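Local coordinates for protein GCN5-related N-acetyltransferase (Arthrobacter sp., PDB 2R1I) that probably transfers the acetyl group of acetyl-coenzyme A to an amine, its physiological acceptor being uncertain, at residues 25-30 / 71-76; 83-88 / 120-125; 95-100 / 133-138. All blocks are in the same frame, centred on the assembly; numbering follows the deposited sequence.

Interaction 1. Residues 25-30 / 71-76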
loop_
_atom_site.group_PDB
_atom_site.type_symbol
_atom_site.label_atom_id
_atom_site.label_comp_id
_atom_site.label_asym_id
_atom_site.label_seq_id
_atom_site.Cartn_x
_atom_site.Cartn_y
_atom_site.Cartn_z
ATOM N N PRO A 25 8.423 -15.801 -15.929
ATOM C CA PRO A 25 9.143 -14.558 -15.608
ATOM C C PRO A 25 10.326 -14.778 -14.685
ATOM O O PRO A 25 10.369 -15.738 -13.946
ATOM C CB PRO A 25 8.088 -13.702 -14.902
ATOM C CG PRO A 25 6.766 -14.233 -15.517
ATOM C CD PRO A 25 6.983 -15.695 -15.667
ATOM N N ARG A 26 11.309 -13.906 -14.781
ATOM C CA ARG A 26 12.483 -13.993 -13.933
ATOM C C ARG A 26 12.567 -12.726 -13.079
ATOM O O ARG A 26 12.121 -11.663 -13.474
ATOM C CB ARG A 26 13.761 -14.174 -14.760
ATOM C CG ARG A 26 14.150 -12.990 -15.545
ATOM C CD ARG A 26 15.446 -13.288 -16.291
ATOM N NE ARG A 26 15.914 -12.116 -17.011
ATOM C CZ ARG A 26 16.668 -11.140 -16.484
ATOM N NH1 ARG A 26 17.042 -11.156 -15.195
ATOM N NH2 ARG A 26 17.039 -10.127 -17.252
ATOM N N ARG A 27 13.154 -12.868 -11.919
ATOM C CA ARG A 27 13.389 -11.727 -11.045
ATOM C C ARG A 27 14.557 -10.915 -11.565
ATOM O O ARG A 27 15.652 -11.466 -11.805
ATOM C CB ARG A 27 13.660 -12.211 -9.627
ATOM C CG ARG A 27 13.860 -11.054 -8.662
ATOM C CD ARG A 27 13.783 -11.462 -7.269
ATOM N NE ARG A 27 14.132 -10.346 -6.422
ATOM C CZ ARG A 27 14.338 -10.426 -5.120
ATOM N NH1 ARG A 27 14.216 -11.576 -4.498
ATOM N NH2 ARG A 27 14.643 -9.347 -4.449
ATOM N N ALA A 28 14.334 -9.602 -11.710
ATOM C CA ALA A 28 15.375 -8.626 -12.031
ATOM C C ALA A 28 16.406 -8.538 -10.888
ATOM O O ALA A 28 16.034 -8.438 -9.719
ATOM C CB ALA A 28 14.764 -7.233 -12.237
ATOM N N THR A 29 17.671 -8.591 -11.258
ATOM C CA THR A 29 18.819 -8.463 -10.338
ATOM C C THR A 29 19.364 -7.036 -10.445
ATOM O O THR A 29 18.987 -6.277 -11.357
ATOM C CB THR A 29 19.947 -9.416 -10.753
ATOM O OG1 THR A 29 20.540 -8.950 -11.975
ATOM C CG2 THR A 29 19.446 -10.817 -10.899
ATOM N N PRO A 30 20.292 -6.664 -9.530
ATOM C CA PRO A 30 20.895 -5.356 -9.685
ATOM C C PRO A 30 21.506 -5.095 -11.073
ATOM O O PRO A 30 21.516 -3.955 -11.542
ATOM C CB PRO A 30 21.945 -5.341 -8.560
ATOM C CG PRO A 30 21.329 -6.162 -7.480
ATOM C CD PRO A 30 20.747 -7.333 -8.291
ATOM N N VAL A 71 10.373 -5.590 -5.555
ATOM C CA VAL A 71 10.852 -6.691 -6.386
ATOM C C VAL A 71 10.278 -6.469 -7.785
ATOM O O VAL A 71 9.129 -6.058 -7.951
ATOM C CB VAL A 71 10.376 -8.057 -5.797
ATOM C CG1 VAL A 71 10.636 -9.202 -6.859
ATOM C CG2 VAL A 71 11.000 -8.338 -4.384
ATOM N N VAL A 72 11.103 -6.697 -8.807
ATOM C CA VAL A 72 10.692 -6.516 -10.211
ATOM C C VAL A 72 10.850 -7.870 -10.911
ATOM O O VAL A 72 11.873 -8.548 -10.771
ATOM C CB VAL A 72 11.463 -5.425 -10.939
ATOM C CG1 VAL A 72 11.126 -5.442 -12.462
ATOM C CG2 VAL A 72 11.213 -4.050 -10.252
ATOM N N LEU A 73 9.771 -8.269 -11.587
ATOM C CA LEU A 73 9.744 -9.500 -12.428
ATOM C C LEU A 73 9.738 -9.078 -13.897
ATOM O O LEU A 73 9.040 -8.102 -14.265
ATOM C CB LEU A 73 8.579 -10.455 -12.119
ATOM C CG LEU A 73 8.454 -10.967 -10.685
ATOM C CD1 LEU A 73 7.251 -11.872 -10.529
ATOM C CD2 LEU A 73 9.740 -11.645 -10.231
ATOM N N LEU A 74 10.506 -9.803 -14.728
ATOM C CA LEU A 74 10.653 -9.532 -16.146
ATOM C C LEU A 74 10.148 -10.730 -16.959
ATOM O O LEU A 74 10.425 -11.872 -16.600
ATOM C CB LEU A 74 12.115 -9.299 -16.517
ATOM C CG LEU A 74 12.780 -8.086 -15.862
ATOM C CD1 LEU A 74 14.258 -8.088 -16.122
ATOM C CD2 LEU A 74 12.144 -6.824 -16.386
ATOM N N ALA A 75 9.398 -10.428 -18.015
ATOM C CA ALA A 75 8.837 -11.418 -18.959
ATOM C C ALA A 75 9.370 -11.108 -20.359
ATOM O O ALA A 75 9.308 -9.960 -20.820
ATOM C CB ALA A 75 7.346 -11.333 -18.962
ATOM N N GLY A 76 9.884 -12.140 -21.014
ATOM C CA GLY A 76 10.384 -12.032 -22.382
ATOM C C GLY A 76 11.893 -12.042 -22.439
ATOM O O GLY A 76 12.573 -11.727 -21.483
HETATM O O HOH W 1 13.869 -7.664 -8.081
#

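Interaction 2. Residues 83-88 / 120-125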
loop_
_atom_site.group_PDB
_atom_site.type_symbol
_atom_site.label_atom_id
_atom_site.label_comp_id
_atom_site.label_asym_id
_atom_site.label_seq_id
_atom_site.Cartn_x
_atom_site.Cartn_y
_atom_site.Cartn_z
ATOM N N ALA A 83 6.548 -6.627 -13.960
ATOM C CA ALA A 83 5.730 -6.376 -12.785
ATOM C C ALA A 83 6.614 -5.801 -11.666
ATOM O O ALA A 83 7.768 -6.231 -11.533
ATOM C CB ALA A 83 5.082 -7.650 -12.319
ATOM N N VAL A 84 6.057 -4.840 -10.917
ATOM C CA VAL A 84 6.703 -4.208 -9.749
ATOM C C VAL A 84 5.837 -4.521 -8.541
ATOM O O VAL A 84 4.634 -4.160 -8.535
ATOM C CB VAL A 84 6.888 -2.679 -9.900
ATOM C CG1 VAL A 84 7.617 -2.112 -8.702
ATOM C CG2 VAL A 84 7.687 -2.389 -11.163
ATOM N N LEU A 85 6.469 -5.184 -7.583
ATOM C CA LEU A 85 5.841 -5.588 -6.298
ATOM C C LEU A 85 6.481 -4.870 -5.164
ATOM O O LEU A 85 7.698 -4.828 -5.087
ATOM C CB LEU A 85 5.999 -7.064 -6.032
ATOM C CG LEU A 85 5.222 -7.989 -6.969
ATOM C CD1 LEU A 85 5.798 -9.417 -6.977
ATOM C CD2 LEU A 85 3.748 -8.014 -6.543
ATOM N N SER A 86 5.693 -4.350 -4.211
ATOM C CA SER A 86 6.244 -3.826 -2.978
ATOM C C SER A 86 5.700 -4.629 -1.804
ATOM O O SER A 86 4.582 -5.107 -1.857
ATOM C CB SER A 86 5.888 -2.357 -2.807
ATOM O OG SER A 86 4.511 -2.109 -2.711
ATOM N N PHE A 87 6.537 -4.733 -0.786
ATOM C CA PHE A 87 6.245 -5.488 0.445
ATOM C C PHE A 87 6.340 -4.589 1.642
ATOM O O PHE A 87 7.213 -3.711 1.712
ATOM C CB PHE A 87 7.272 -6.601 0.565
ATOM C CG PHE A 87 7.137 -7.665 -0.478
ATOM C CD1 PHE A 87 7.709 -7.512 -1.730
ATOM C CD2 PHE A 87 6.372 -8.780 -0.217
ATOM C CE1 PHE A 87 7.513 -8.501 -2.700
ATOM C CE2 PHE A 87 6.168 -9.754 -1.139
ATOM C CZ PHE A 87 6.753 -9.625 -2.401
ATOM N N ARG A 88 5.490 -4.842 2.630
ATOM C CA ARG A 88 5.511 -4.067 3.865
ATOM C C ARG A 88 4.936 -4.932 4.993
ATOM O O ARG A 88 4.130 -5.845 4.747
ATOM C CB ARG A 88 4.698 -2.793 3.701
ATOM C CG ARG A 88 3.198 -2.993 3.664
ATOM C CD ARG A 88 2.395 -1.772 3.233
ATOM N NE ARG A 88 0.972 -1.983 3.437
ATOM C CZ ARG A 88 0.099 -2.478 2.549
ATOM N NH1 ARG A 88 0.475 -2.878 1.338
ATOM N NH2 ARG A 88 -1.176 -2.566 2.882
ATOM N N ALA A 120 0.621 -14.284 -12.271
ATOM C CA ALA A 120 0.768 -15.580 -11.640
ATOM C C ALA A 120 2.114 -15.731 -10.935
ATOM O O ALA A 120 2.193 -16.239 -9.803
ATOM C CB ALA A 120 0.510 -16.713 -12.705
ATOM N N ALA A 121 3.189 -15.279 -11.574
ATOM C CA ALA A 121 4.505 -15.333 -10.954
ATOM C C ALA A 121 4.555 -14.444 -9.683
ATOM O O ALA A 121 5.176 -14.820 -8.682
ATOM C CB ALA A 121 5.587 -14.907 -11.970
ATOM N N SER A 122 3.893 -13.282 -9.738
ATOM C CA SER A 122 3.799 -12.348 -8.573
ATOM C C SER A 122 3.092 -13.015 -7.398
ATOM O O SER A 122 3.565 -12.973 -6.286
ATOM C CB SER A 122 3.057 -11.066 -8.956
ATOM O OG SER A 122 3.726 -10.351 -10.017
ATOM N N CYS A 123 1.986 -13.719 -7.648
ATOM C CA CYS A 123 1.307 -14.389 -6.553
ATOM C C CYS A 123 2.200 -15.449 -5.891
ATOM O O CYS A 123 2.232 -15.567 -4.671
ATOM C CB CYS A 123 0.002 -15.001 -7.029
ATOM S SG CYS A 123 -1.224 -13.820 -7.507
ATOM N N GLY A 124 2.927 -16.216 -6.701
ATOM C CA GLY A 124 3.868 -17.202 -6.197
ATOM C C GLY A 124 4.975 -16.619 -5.344
ATOM O O GLY A 124 5.321 -17.141 -4.299
ATOM N N LEU A 125 5.530 -15.521 -5.812
ATOM C CA LEU A 125 6.569 -14.847 -5.070
ATOM C C LEU A 125 6.055 -14.305 -3.729
ATOM O O LEU A 125 6.716 -14.462 -2.727
ATOM C CB LEU A 125 7.192 -13.767 -5.933
ATOM C CG LEU A 125 8.522 -13.214 -5.430
ATOM C CD1 LEU A 125 9.499 -13.047 -6.561
ATOM C CD2 LEU A 125 8.228 -11.916 -4.752
#

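Interaction 3. Residues 95-100 / 133-138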
loop_
_atom_site.group_PDB
_atom_site.type_symbol
_atom_site.label_atom_id
_atom_site.label_comp_id
_atom_site.label_asym_id
_atom_site.label_seq_id
_atom_site.Cartn_x
_atom_site.Cartn_y
_atom_site.Cartn_z
ATOM N N GLY A 95 3.048 -12.334 8.056
ATOM C CA GLY A 95 3.882 -12.028 6.900
ATOM C C GLY A 95 3.596 -10.673 6.279
ATOM O O GLY A 95 2.730 -9.956 6.749
ATOM N N PRO A 96 4.336 -10.338 5.236
ATOM C CA PRO A 96 4.163 -9.033 4.589
ATOM C C PRO A 96 2.811 -8.974 3.828
ATOM O O PRO A 96 2.214 -10.005 3.476
ATOM C CB PRO A 96 5.309 -8.975 3.581
ATOM C CG PRO A 96 5.532 -10.384 3.240
ATOM C CD PRO A 96 5.326 -11.157 4.527
ATOM N N VAL A 97 2.369 -7.745 3.565
ATOM C CA VAL A 97 1.320 -7.440 2.627
ATOM C C VAL A 97 2.039 -6.896 1.383
ATOM O O VAL A 97 2.973 -6.089 1.489
ATOM C CB VAL A 97 0.291 -6.436 3.138
ATOM C CG1 VAL A 97 -0.750 -6.092 2.046
ATOM C CG2 VAL A 97 -0.415 -7.034 4.392
ATOM N N ALA A 98 1.599 -7.383 0.202
ATOM C CA ALA A 98 2.206 -6.968 -1.047
ATOM C C ALA A 98 1.253 -6.093 -1.845
ATOM O O ALA A 98 0.024 -6.283 -1.800
ATOM C CB ALA A 98 2.607 -8.175 -1.858
ATOM N N ILE A 99 1.819 -5.159 -2.633
ATOM C CA ILE A 99 1.082 -4.403 -3.643
ATOM C C ILE A 99 1.694 -4.699 -4.999
ATOM O O ILE A 99 2.942 -4.685 -5.153
ATOM C CB ILE A 99 1.051 -2.865 -3.372
ATOM C CG1 ILE A 99 0.446 -2.518 -1.988
ATOM C CG2 ILE A 99 0.314 -2.071 -4.457
ATOM C CD1 ILE A 99 0.805 -1.076 -1.528
ATOM N N LEU A 100 0.815 -4.939 -5.966
ATOM C CA LEU A 100 1.191 -4.887 -7.382
ATOM C C LEU A 100 1.262 -3.419 -7.829
ATOM O O LEU A 100 0.280 -2.836 -8.283
ATOM C CB LEU A 100 0.208 -5.692 -8.215
ATOM C CG LEU A 100 0.593 -5.860 -9.702
ATOM C CD1 LEU A 100 1.902 -6.677 -9.819
ATOM C CD2 LEU A 100 -0.531 -6.556 -10.511
ATOM N N LEU A 133 -1.754 -11.720 1.135
ATOM C CA LEU A 133 -2.574 -10.690 0.542
ATOM C C LEU A 133 -1.772 -9.902 -0.478
ATOM O O LEU A 133 -0.636 -9.436 -0.193
ATOM C CB LEU A 133 -3.087 -9.734 1.594
ATOM C CG LEU A 133 -4.129 -8.680 1.229
ATOM C CD1 LEU A 133 -5.376 -9.388 0.794
ATOM C CD2 LEU A 133 -4.392 -7.770 2.423
ATOM N N LEU A 134 -2.377 -9.806 -1.671
ATOM C CA LEU A 134 -1.869 -8.941 -2.758
ATOM C C LEU A 134 -2.907 -7.883 -3.122
ATOM O O LEU A 134 -4.091 -8.229 -3.412
ATOM C CB LEU A 134 -1.519 -9.796 -3.970
ATOM C CG LEU A 134 -0.905 -9.076 -5.186
ATOM C CD1 LEU A 134 0.348 -8.316 -4.783
ATOM C CD2 LEU A 134 -0.642 -10.143 -6.318
ATOM N N GLU A 135 -2.489 -6.621 -3.101
ATOM C CA GLU A 135 -3.372 -5.483 -3.315
ATOM C C GLU A 135 -3.019 -4.768 -4.608
ATOM O O GLU A 135 -1.870 -4.853 -5.080
ATOM C CB GLU A 135 -3.281 -4.476 -2.167
ATOM C CG GLU A 135 -3.530 -5.060 -0.796
ATOM C CD GLU A 135 -3.279 -4.083 0.348
ATOM O OE1 GLU A 135 -2.289 -3.299 0.308
ATOM O OE2 GLU A 135 -4.049 -4.170 1.308
ATOM N N ILE A 136 -4.015 -4.077 -5.182
ATOM C CA ILE A 136 -3.807 -3.214 -6.335
ATOM C C ILE A 136 -4.714 -2.015 -6.190
ATOM O O ILE A 136 -5.827 -2.129 -5.662
ATOM C CB ILE A 136 -4.189 -3.868 -7.661
ATOM C CG1 ILE A 136 -3.903 -5.351 -7.714
ATOM C CG2 ILE A 136 -3.455 -3.223 -8.859
ATOM C CD1 ILE A 136 -4.538 -5.984 -8.996
ATOM N N ASN A 137 -4.250 -0.874 -6.692
ATOM C CA ASN A 137 -5.099 0.280 -6.847
ATOM C C ASN A 137 -5.290 0.503 -8.368
ATOM O O ASN A 137 -4.302 0.520 -9.107
ATOM C CB ASN A 137 -4.511 1.454 -6.064
ATOM C CG ASN A 137 -4.345 1.110 -4.551
ATOM O OD1 ASN A 137 -3.215 1.029 -4.032
ATOM N ND2 ASN A 137 -5.474 0.874 -3.855
ATOM N N VAL A 138 -6.534 0.616 -8.789
ATOM C CA VAL A 138 -6.912 0.640 -10.214
ATOM C C VAL A 138 -7.859 1.818 -10.509
ATOM O O VAL A 138 -8.822 2.049 -9.774
ATOM C CB VAL A 138 -7.649 -0.668 -10.632
ATOM C CG1 VAL A 138 -8.007 -0.663 -12.128
ATOM C CG2 VAL A 138 -6.845 -1.912 -10.264
HETATM O O HOH W 2 -1.391 -0.653 -7.386
#

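Interaction 1. Residues 25-30 / 71-76
Val71 meets the long side chain of Arg27 at about a right angle, and each of its methyls has its own target. CG1 lies 3.7 Å from Arg27 NE, while CG2 sits over one face of the guanidinium, displaced toward its rim. Arg27 reaches this far because its CG is anti to the backbone N (chi1 -178°) and the chain beyond is extended; its NH1 continues to a salt bridge with Glu68.

At Val72 the backbone takes over. Val72 O accepts a hydrogen bond from Ala28 N (2.8 Å), and Val72 N donates to a water 3.0 Å away. The same water accepts from Arg27 NE in the plane of the guanidinium and lies close to Ala28 O, so it bridges the strand end and a side-chain edge.

Leu73 forms a non-hydrogen-bonded antiparallel pair with Arg27, and its CD2 bends back to within 3.7 Å of Arg27 CA. Leu74, the hydrogen-bonded partner of Arg26, is held twice: Arg26 N gives to Leu74 O at 2.9 Å, and Leu74 N to Arg26 O at 2.8 Å. Leu74 CD1 also lies over a face of the Arg26 guanidinium, 3.6 Å from NH2, while NH1 forms a salt bridge with Asp32.

Strand 26-27 is thus the outermost strand at one margin of the sheet within this chain, pairing antiparallel with 70-75. Beyond strand 70-75, strand 81-88 bonds to Val71, Leu73 and Ala75. Pro25 and Leu73 rest on helix 109-128, whereas Ala28, Val72 and Leu74 face Val36 of helix 33-47.

Interaction 2. Residues 83-88 / 120-125
The ring of Phe87 is the flat group that meets the helix, and Leu125 approaches it obliquely: CD2 lies 3.6 Å from Phe87 CZ and 4.0 Å from CE1, so the touch falls on the far end of the ring. Leu125 was modelled in two conformers and this geometry belongs to one of them, which makes the detail of the approach provisional. The same ring takes part in a cation-pi interaction with Arg129, and Val71 and Pro96 also pack against it. Its position follows from a first torsion that sets CG anti to the carbonyl carbon (chi1 -68°), sending the ring from the strand toward the helix.

Two residues back along the strand, Leu85 reaches the helix one turn earlier. Both methyls of its branched end rest against Ser122 CB, CD1 at 3.8 Å and CD2 at 4.0 Å. In the same conformer of Leu125, Leu85 CD1 also comes within 4.1 Å of Leu125 CD2. Ala83 adds a last touch, its CB standing 3.8 Å from Ser122 OG. That hydroxyl sits in apolar company, but it has a polar partner within its own helix, a hydrogen bond to Leu118 O.

Everything across the interface is van der Waals contact between every second residue of a strand and one side of a helix, whose axes approach to 9.8 Å and run at 23° to each other. Such layering, a crossover helix nearly parallel to the strand beneath, is characteristic of the alpha/beta GNAT fold. Strand 81-88 lies in the middle of the sheet, between strands 70-75 and 97-104. Helix 109-128, linking strands 97-104 and 133-139, spreads wider than this strand, resting also on Leu73 of strand 70-75 and on Leu134 of strand 133-139.

Interaction 3. Residues 95-100 / 133-138
The side chain of Glu135 crosses those of Val97 and Ile99 at a slant. Its CB lies 3.8 Å from Ala98 O, and CG keeps close to that same carbonyl while nearing Val97. The carboxylate carbon CD then comes to 3.6 Å from Val97 CG1. At the tip, OE1 touches both Val97 CG1 and Ile99 CG1, the latter 3.7 Å away. The carboxylate, buried among apolar carbons here, finds its polar partners outside the two strands: OE1 forms a salt bridge with Arg88, and OE2 a hydrogen bond with Tyr167 of the second subunit.

Leu134, on the other face, has CG anti to its backbone N (chi1 -177°), which swings CD1 across to Ala98 CB at 3.7 Å and brings CD1 to within 3.6 Å of Leu100 N. Three backbone bonds join the strands in parallel register: Ala98 N to Leu133 O, Glu135 N to Ala98 O, and Leu100 N to Glu135 O at 2.8 Å.

The strands then part. Leu100 O and Asn137 N no longer meet directly but share a water, 2.9 Å from Leu100 O. Two parallel strands joined through helix 109-128 form a beta-alpha-beta crossover, and their splaying is characteristic of the GNAT fold, where, in relatives, the pantetheine arm of acetyl-coenzyme A enters; the same is probable here.

The three contacts read across one sheet in sequence. Interactions 1 and 2 share the pairing of strands 70-75 and 81-88, with Val71 N 2.8 Å from Leu85 O, and they meet again where Leu73 CD1 packs 3.7 Å from Ser122 N. Interaction 3 adjoins interaction 2 through Arg88 O and Val97 N, 2.8 Å apart, and the two interleave along the chain because helix 109-128 connects the strands of interaction 3. Centres of interactions 1 and 3 stand about 18 Å apart, without touching. Cofactor binding, inferred from the family, would lie nearest interaction 3, at its splayed strands; interactions 2 and 3 also both reach the second subunit.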